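Local coordinates for protein putative oxygenase (Streptomyces coelicolor, PDB 2OG5) that catalyses the iron(II)- and 2-oxoglutarate-dependent 3-hydroxylation of L-asparagine, which supplies a building block of the calcium-dependent lipopeptide antibiotic, at residues 179-184 with 327-332; 134-139 with 191-196; 144-149 with 183-188. All blocks are in the same frame, centred on the assembly; numbering follows the deposited sequence.

How the contacts relate
Strand 326-333 ties the three contacts together: it supplies one side of contact 1 and pairs antiparallel with strand 191-196 of contact 2 and strand 142-146 of contact 3. Q328 O and L195 N, 2.8 Å apart, and F331 O and G144 N, 3.1 Å apart, are probable hydrogen bonds of these pairings. Contact 1 holds much of the metal and asparagine site, which H311, E149 and N170 complete. Contact 3, centred about 8 Å from contact 1, continues the same loop through A183 and F184 and carries E149 on segment 144-149. Contact 2, centred about 11 Å from contact 1, packs a helix behind the sheet; the centres of contacts 2 and 3 are about 16 Å apart.

Contact 1: 179-184 with 327-332; sequences HNENAF and LQRTFV. With NA (sodium ion), chain B.
E181 meets F331 and R329 at the metal site, where the loop after strand 176-179 faces strand 326-333. The tight part is the E181 side chain against the F331 ring: E181 CG lies 3.5 Å from F331 CE1, and E181 OE2 comes within 3.7 Å of F331 CZ. A bend at chi2 (67°) folds the E181 chain so that its carboxylate passes the ring with the two planes only 31° apart. F331 CZ in turn sits 3.4 Å above the guanidinium plane of R329, toward the rim. E181 OE2 is over that same face, 3.5 Å from R329 NH1, in a salt bridge of charges alone, since no N-H points at the oxygen. The guanidinium is anchored elsewhere, by a hydrogen bond from R329 NH2 to Q156.

The other side is polar and hydrated. A sodium ion occupies the iron site, bound by E181 OE1 at 2.0 Å and H179 NE2 at 2.4 Å, with H311 as the third protein ligand; this is the two-histidine, one-carboxylate facial triad of the 2-oxoglutarate oxygenases. Three waters fill the remaining positions. One of them, water 1, accepts a bond of 2.8 Å from R329 NH1 in the guanidinium plane and so links the arginine to the metal. H179 ND1 bonds T177 O, which, with the metal bond at NE2, fixes the rotation of the imidazole. Looser is the partly exposed N182, which crosses F331 at about a right angle.

E181 thus spends one oxygen on the metal and turns the other toward R329, in keeping with its double role as iron and asparagine ligand. With R329 and N182 also binding asparagine, the arrangement would place the substrate beside the metal; the waters probably mark places that 2-oxoglutarate and oxygen take during turnover.

Contact 2: 134-139 with 191-196; sequences LMTACG and FVMLLC
The S-methyl of M193 approaches one face of the T136-A137 peptide at its nitrogen end, and this peptide is the flat group that matters where helix 128-140 meets strand 191-196; no aromatic ring takes part between the two segments. M193 CE is 3.6 Å from A137 N, displaced outward from the carbonyl carbon. At the rim of the same peptide, T136 O accepts a weak bond from G139 N. Beside the peptide, the methyl of A137 adds a second surface, with A137 CB 3.7 Å from M193 CE. The sulfur rests against the preceding residue, T136 CG2 to M193 SD being 3.6 Å.

M193 reaches the helix with an almost straight chain that turns only at its end, where chi3 of -64° swings the terminal methyl onto A137 while the sulfur stays by T136. The threonine offers its methyl here because its hydroxyl is engaged along the helix, T136 OG1 bonding V132 O. The side chains meet through apolar groups and the sulfur, and all three touching residues are buried.

Strand 191-196 runs between strands 301-305 and 326-333, and M193 also touches I303 and V332 of these neighbours. V192 and L194 pack on R329 instead, with V192 meeting E181 as well, so M193 serves the helix-covered side of the sheet while they serve the metal side. Behind helix 128-140 lies helix 66-76, which receives L134 on W68, M135 on A75 and C138 on V69; the helix is sandwiched between this second helix and the sheet.

Contact 3: 144-149 with 183-188; sequences GAFLPE and AFHEHR
F146 and H185 form an edge-to-face (T-shaped) aromatic pair between the end of strand 142-146, part of the jelly-roll sheet, and the loop that follows the metal ligands H179 and E181. F146 CE1 stands 3.6 Å above the centre of the imidazole; the ring centroids are 4.8 Å apart and the planes 61° from each other. F146 carries its ring beside the backbone N (chi1 -57°), which sends it off the strand toward the loop. H185 holds CG roughly opposite its backbone N, beside the carbonyl carbon (chi1 -159°), presenting its flat face to the phenyl.

The edge of the phenyl also meets backbone: F146 CZ is 3.4 Å from H187 O, a buried carbonyl with no polar partner in the model. N182, which binds asparagine, and F331 of strand 326-333 both touch F146, so the pair adjoins the asparagine site through N182.

A type I turn from H185 to R188 sets the loop side. R188 folds back over it, and R188 N and R188 NH1 grip H185 O from opposite faces of its plane, NH1 at 2.9 Å. The imidazole is held by the same turn: H187 N donates to H185 ND1 over 2.9 Å, in the ring plane.

Contact 1: 179-184 with 327-332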
# COMPACT_ATOMS: atom_id res chain seq x y z
N HIS A 179 4.02 -7.15 -7.31
CA HIS A 179 3.65 -8.03 -6.22
C HIS A 179 2.42 -7.52 -5.49
O HIS A 179 2.14 -6.32 -5.48
CB HIS A 179 4.81 -8.15 -5.21
CG HIS A 179 5.18 -6.85 -4.56
ND1 HIS A 179 5.93 -5.88 -5.20
CD2 HIS A 179 4.89 -6.36 -3.34
CE1 HIS A 179 6.08 -4.85 -4.39
NE2 HIS A 179 5.46 -5.11 -3.25
N ASN A 180 1.69 -8.46 -4.89
CA ASN A 180 0.77 -8.13 -3.81
C ASN A 180 1.61 -7.92 -2.56
O ASN A 180 2.58 -8.65 -2.34
CB ASN A 180 -0.23 -9.27 -3.56
CG ASN A 180 -1.17 -9.50 -4.73
OD1 ASN A 180 -1.13 -10.55 -5.37
ND2 ASN A 180 -2.05 -8.53 -5.00
N GLU A 181 1.26 -6.92 -1.77
CA GLU A 181 1.97 -6.65 -0.52
C GLU A 181 1.84 -7.84 0.43
O GLU A 181 0.73 -8.29 0.70
CB GLU A 181 1.42 -5.39 0.14
CG GLU A 181 2.30 -4.85 1.25
CD GLU A 181 3.61 -4.30 0.73
OE1 GLU A 181 3.67 -3.94 -0.46
OE2 GLU A 181 4.59 -4.27 1.51
N ASN A 182 2.97 -8.33 0.91
CA ASN A 182 3.04 -9.41 1.88
C ASN A 182 2.20 -10.60 1.43
O ASN A 182 1.42 -11.16 2.20
CB ASN A 182 2.64 -8.94 3.30
CG ASN A 182 3.57 -7.85 3.84
OD1 ASN A 182 3.20 -7.09 4.76
ND2 ASN A 182 4.77 -7.76 3.28
N ALA A 183 2.39 -10.99 0.17
CA ALA A 183 1.59 -12.04 -0.47
C ALA A 183 1.57 -13.34 0.32
O ALA A 183 0.56 -14.05 0.34
CB ALA A 183 2.10 -12.30 -1.91
N PHE A 184 2.68 -13.66 0.99
CA PHE A 184 2.79 -14.88 1.79
C PHE A 184 1.82 -14.94 2.97
O PHE A 184 1.55 -16.02 3.48
CB PHE A 184 4.21 -15.02 2.33
CG PHE A 184 4.52 -14.10 3.50
CD1 PHE A 184 4.45 -14.56 4.80
CD2 PHE A 184 4.88 -12.77 3.28
CE1 PHE A 184 4.72 -13.70 5.88
CE2 PHE A 184 5.16 -11.92 4.35
CZ PHE A 184 5.08 -12.39 5.64
N LEU A 327 7.62 8.90 0.27
CA LEU A 327 6.22 8.53 0.53
C LEU A 327 6.12 8.03 1.96
O LEU A 327 7.10 7.56 2.53
CB LEU A 327 5.72 7.42 -0.39
CG LEU A 327 6.12 7.44 -1.86
CD1 LEU A 327 5.55 6.23 -2.60
CD2 LEU A 327 5.70 8.74 -2.54
N GLN A 328 4.93 8.13 2.53
CA GLN A 328 4.61 7.39 3.75
C GLN A 328 3.49 6.40 3.45
O GLN A 328 2.58 6.68 2.67
CB GLN A 328 4.29 8.33 4.90
CG GLN A 328 5.56 9.05 5.36
CD GLN A 328 5.40 9.92 6.58
OE1 GLN A 328 4.37 10.58 6.77
NE2 GLN A 328 6.45 9.97 7.39
N ARG A 329 3.60 5.22 4.06
CA ARG A 329 2.76 4.10 3.75
C ARG A 329 2.05 3.59 5.00
O ARG A 329 2.66 3.43 6.06
CB ARG A 329 3.61 2.97 3.17
CG ARG A 329 2.79 1.78 2.71
CD ARG A 329 3.66 0.72 2.13
NE ARG A 329 4.53 0.14 3.15
CZ ARG A 329 5.53 -0.68 2.90
NH1 ARG A 329 5.82 -1.03 1.66
NH2 ARG A 329 6.27 -1.14 3.90
N THR A 330 0.76 3.29 4.84
CA THR A 330 -0.02 2.62 5.86
C THR A 330 -0.87 1.53 5.23
O THR A 330 -1.45 1.72 4.16
CB THR A 330 -0.92 3.61 6.60
OG1 THR A 330 -0.09 4.50 7.33
CG2 THR A 330 -1.88 2.91 7.56
N PHE A 331 -0.89 0.37 5.89
CA PHE A 331 -1.73 -0.76 5.51
C PHE A 331 -3.09 -0.69 6.17
O PHE A 331 -3.21 -0.26 7.33
CB PHE A 331 -1.07 -2.07 5.93
CG PHE A 331 0.31 -2.29 5.38
CD1 PHE A 331 0.62 -1.98 4.06
CD2 PHE A 331 1.32 -2.82 6.18
CE1 PHE A 331 1.88 -2.20 3.55
CE2 PHE A 331 2.59 -3.04 5.68
CZ PHE A 331 2.87 -2.74 4.36
N VAL A 332 -4.12 -1.12 5.45
CA VAL A 332 -5.48 -1.22 5.98
C VAL A 332 -5.97 -2.65 5.97
O VAL A 332 -5.81 -3.37 4.97
CB VAL A 332 -6.44 -0.38 5.13
CG1 VAL A 332 -7.84 -0.39 5.74
CG2 VAL A 332 -5.91 1.05 5.01
NA NA B . 4.82 -3.18 -1.92
O HOH W 1 4.53 -0.88 -0.85
O HOH W 2 6.23 -3.70 -0.67
O HOH W 3 6.26 -1.84 -2.45

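Contact 2: 134-139 with 191-196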
# COMPACT_ATOMS: atom_id res chain seq x y z
N LEU A 134 -3.67 7.74 9.01
CA LEU A 134 -4.37 6.94 10.01
C LEU A 134 -5.87 7.26 10.02
O LEU A 134 -6.70 6.38 10.27
CB LEU A 134 -3.72 7.05 11.39
CG LEU A 134 -2.31 6.44 11.48
CD1 LEU A 134 -1.75 6.47 12.90
CD2 LEU A 134 -2.27 5.01 10.96
N MET A 135 -6.24 8.51 9.73
CA MET A 135 -7.67 8.84 9.58
C MET A 135 -8.27 8.03 8.43
O MET A 135 -9.30 7.38 8.59
CB MET A 135 -7.88 10.34 9.34
CG MET A 135 -7.66 11.19 10.57
SD MET A 135 -8.11 12.94 10.36
CE MET A 135 -6.86 13.49 9.19
N THR A 136 -7.60 8.02 7.28
CA THR A 136 -8.12 7.30 6.12
C THR A 136 -8.19 5.80 6.39
O THR A 136 -9.14 5.13 5.99
CB THR A 136 -7.30 7.56 4.85
OG1 THR A 136 -7.17 8.98 4.67
CG2 THR A 136 -7.96 6.94 3.63
N ALA A 137 -7.18 5.25 7.06
CA ALA A 137 -7.18 3.83 7.41
C ALA A 137 -8.40 3.48 8.25
O ALA A 137 -9.04 2.44 8.03
CB ALA A 137 -5.90 3.46 8.16
N CYS A 138 -8.73 4.34 9.20
CA CYS A 138 -9.90 4.11 10.05
C CYS A 138 -11.23 4.26 9.31
O CYS A 138 -12.26 3.73 9.76
CB CYS A 138 -9.86 5.04 11.27
SG CYS A 138 -8.61 4.64 12.47
N GLY A 139 -11.24 5.01 8.21
CA GLY A 139 -12.40 5.10 7.34
C GLY A 139 -12.63 3.87 6.48
O GLY A 139 -13.78 3.47 6.24
N PHE A 191 -5.84 -3.06 1.81
CA PHE A 191 -5.43 -1.89 1.02
C PHE A 191 -4.03 -1.46 1.42
O PHE A 191 -3.66 -1.57 2.60
CB PHE A 191 -6.38 -0.70 1.18
CG PHE A 191 -7.80 -1.00 0.81
CD1 PHE A 191 -8.21 -1.01 -0.51
CD2 PHE A 191 -8.73 -1.26 1.80
CE1 PHE A 191 -9.51 -1.30 -0.84
CE2 PHE A 191 -10.05 -1.54 1.46
CZ PHE A 191 -10.43 -1.58 0.14
N VAL A 192 -3.27 -0.95 0.45
CA VAL A 192 -2.00 -0.29 0.70
C VAL A 192 -2.15 1.17 0.30
O VAL A 192 -2.54 1.46 -0.83
CB VAL A 192 -0.87 -0.92 -0.12
CG1 VAL A 192 0.46 -0.18 0.13
CG2 VAL A 192 -0.73 -2.41 0.23
N MET A 193 -1.88 2.07 1.24
CA MET A 193 -1.99 3.51 1.02
C MET A 193 -0.61 4.14 0.98
O MET A 193 0.21 3.88 1.87
CB MET A 193 -2.81 4.16 2.14
CG MET A 193 -4.19 3.56 2.27
SD MET A 193 -5.28 4.53 3.33
CE MET A 193 -4.41 4.37 4.87
N LEU A 194 -0.38 4.96 -0.04
CA LEU A 194 0.88 5.66 -0.22
C LEU A 194 0.62 7.15 -0.34
O LEU A 194 0.00 7.60 -1.32
CB LEU A 194 1.55 5.16 -1.50
CG LEU A 194 1.99 3.70 -1.50
CD1 LEU A 194 2.36 3.26 -2.92
CD2 LEU A 194 3.15 3.52 -0.55
N LEU A 195 1.05 7.91 0.66
CA LEU A 195 0.91 9.37 0.67
C LEU A 195 2.24 9.99 0.25
O LEU A 195 3.27 9.74 0.87
CB LEU A 195 0.52 9.87 2.06
CG LEU A 195 0.40 11.38 2.27
CD1 LEU A 195 -0.74 11.98 1.43
CD2 LEU A 195 0.22 11.69 3.75
N CYS A 196 2.20 10.83 -0.78
CA CYS A 196 3.42 11.46 -1.27
C CYS A 196 3.72 12.74 -0.49
O CYS A 196 2.90 13.66 -0.46
CB CYS A 196 3.31 11.77 -2.75
SG CYS A 196 4.76 12.61 -3.42

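Contact 3: 144-149 with 183-188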
# COMPACT_ATOMS: atom_id res chain seq x y z
N GLY A 144 -3.02 -1.37 10.23
CA GLY A 144 -2.31 -2.51 10.77
C GLY A 144 -0.88 -2.55 10.28
O GLY A 144 -0.53 -1.94 9.27
N ALA A 145 -0.04 -3.27 11.01
CA ALA A 145 1.34 -3.49 10.60
C ALA A 145 1.84 -4.80 11.16
O ALA A 145 1.16 -5.43 11.95
CB ALA A 145 2.23 -2.34 11.02
N PHE A 146 3.02 -5.21 10.70
CA PHE A 146 3.56 -6.53 11.02
C PHE A 146 4.85 -6.35 11.79
O PHE A 146 5.72 -5.61 11.35
CB PHE A 146 3.81 -7.32 9.73
CG PHE A 146 2.58 -7.46 8.89
CD1 PHE A 146 1.75 -8.55 9.05
CD2 PHE A 146 2.20 -6.45 8.01
CE1 PHE A 146 0.58 -8.67 8.31
CE2 PHE A 146 1.03 -6.56 7.26
CZ PHE A 146 0.22 -7.67 7.42
N LEU A 147 4.97 -7.01 12.93
CA LEU A 147 6.11 -6.79 13.82
C LEU A 147 7.47 -6.95 13.11
O LEU A 147 8.39 -6.14 13.32
CB LEU A 147 6.00 -7.69 15.05
CG LEU A 147 7.07 -7.49 16.12
CD1 LEU A 147 7.14 -6.02 16.57
CD2 LEU A 147 6.86 -8.40 17.31
N PRO A 148 7.63 -7.99 12.27
CA PRO A 148 8.92 -8.16 11.59
C PRO A 148 9.25 -7.21 10.43
O PRO A 148 10.34 -7.32 9.85
CB PRO A 148 8.84 -9.60 11.05
CG PRO A 148 7.77 -10.23 11.81
CD PRO A 148 6.77 -9.15 12.03
N GLU A 149 8.34 -6.31 10.09
CA GLU A 149 8.54 -5.38 8.97
C GLU A 149 8.40 -3.94 9.46
O GLU A 149 7.35 -3.53 9.96
CB GLU A 149 7.51 -5.69 7.88
CG GLU A 149 7.42 -4.69 6.74
CD GLU A 149 6.26 -4.98 5.80
OE1 GLU A 149 5.12 -5.19 6.28
OE2 GLU A 149 6.50 -4.97 4.57
N ALA A 183 2.39 -10.99 0.17
CA ALA A 183 1.59 -12.04 -0.47
C ALA A 183 1.57 -13.34 0.32
O ALA A 183 0.56 -14.05 0.34
CB ALA A 183 2.10 -12.30 -1.91
N PHE A 184 2.68 -13.66 0.99
CA PHE A 184 2.79 -14.88 1.79
C PHE A 184 1.82 -14.94 2.97
O PHE A 184 1.55 -16.02 3.48
CB PHE A 184 4.21 -15.02 2.33
CG PHE A 184 4.52 -14.10 3.50
CD1 PHE A 184 4.45 -14.56 4.80
CD2 PHE A 184 4.88 -12.77 3.28
CE1 PHE A 184 4.72 -13.70 5.88
CE2 PHE A 184 5.16 -11.92 4.35
CZ PHE A 184 5.08 -12.39 5.64
N HIS A 185 1.37 -13.78 3.45
CA HIS A 185 0.72 -13.70 4.76
C HIS A 185 -0.80 -13.85 4.67
O HIS A 185 -1.45 -13.21 3.83
CB HIS A 185 1.10 -12.38 5.42
CG HIS A 185 0.93 -12.36 6.90
ND1 HIS A 185 -0.30 -12.45 7.52
CD2 HIS A 185 1.84 -12.20 7.90
CE1 HIS A 185 -0.14 -12.37 8.83
NE2 HIS A 185 1.15 -12.21 9.09
N GLU A 186 -1.36 -14.69 5.54
CA GLU A 186 -2.81 -14.91 5.63
C GLU A 186 -3.59 -13.62 5.85
O GLU A 186 -4.71 -13.48 5.35
CB GLU A 186 -3.10 -15.89 6.78
CG GLU A 186 -4.58 -16.16 7.04
CD GLU A 186 -4.84 -17.06 8.24
OE1 GLU A 186 -3.87 -17.48 8.93
OE2 GLU A 186 -6.04 -17.34 8.49
N HIS A 187 -3.01 -12.69 6.60
CA HIS A 187 -3.65 -11.42 6.91
C HIS A 187 -2.90 -10.27 6.28
O HIS A 187 -2.77 -9.20 6.87
CB HIS A 187 -3.75 -11.24 8.43
CG HIS A 187 -4.60 -12.27 9.08
ND1 HIS A 187 -5.94 -12.41 8.78
CD2 HIS A 187 -4.32 -13.21 10.01
CE1 HIS A 187 -6.44 -13.40 9.49
NE2 HIS A 187 -5.48 -13.91 10.25
N ARG A 188 -2.45 -10.49 5.05
CA ARG A 188 -1.80 -9.43 4.28
C ARG A 188 -2.73 -8.22 4.14
O ARG A 188 -3.95 -8.34 4.25
CB ARG A 188 -1.39 -9.97 2.92
CG ARG A 188 -2.53 -10.41 2.04
CD ARG A 188 -1.98 -11.20 0.85
NE ARG A 188 -3.03 -11.88 0.11
CZ ARG A 188 -3.58 -13.05 0.45
NH1 ARG A 188 -3.19 -13.70 1.54
NH2 ARG A 188 -4.52 -13.58 -0.31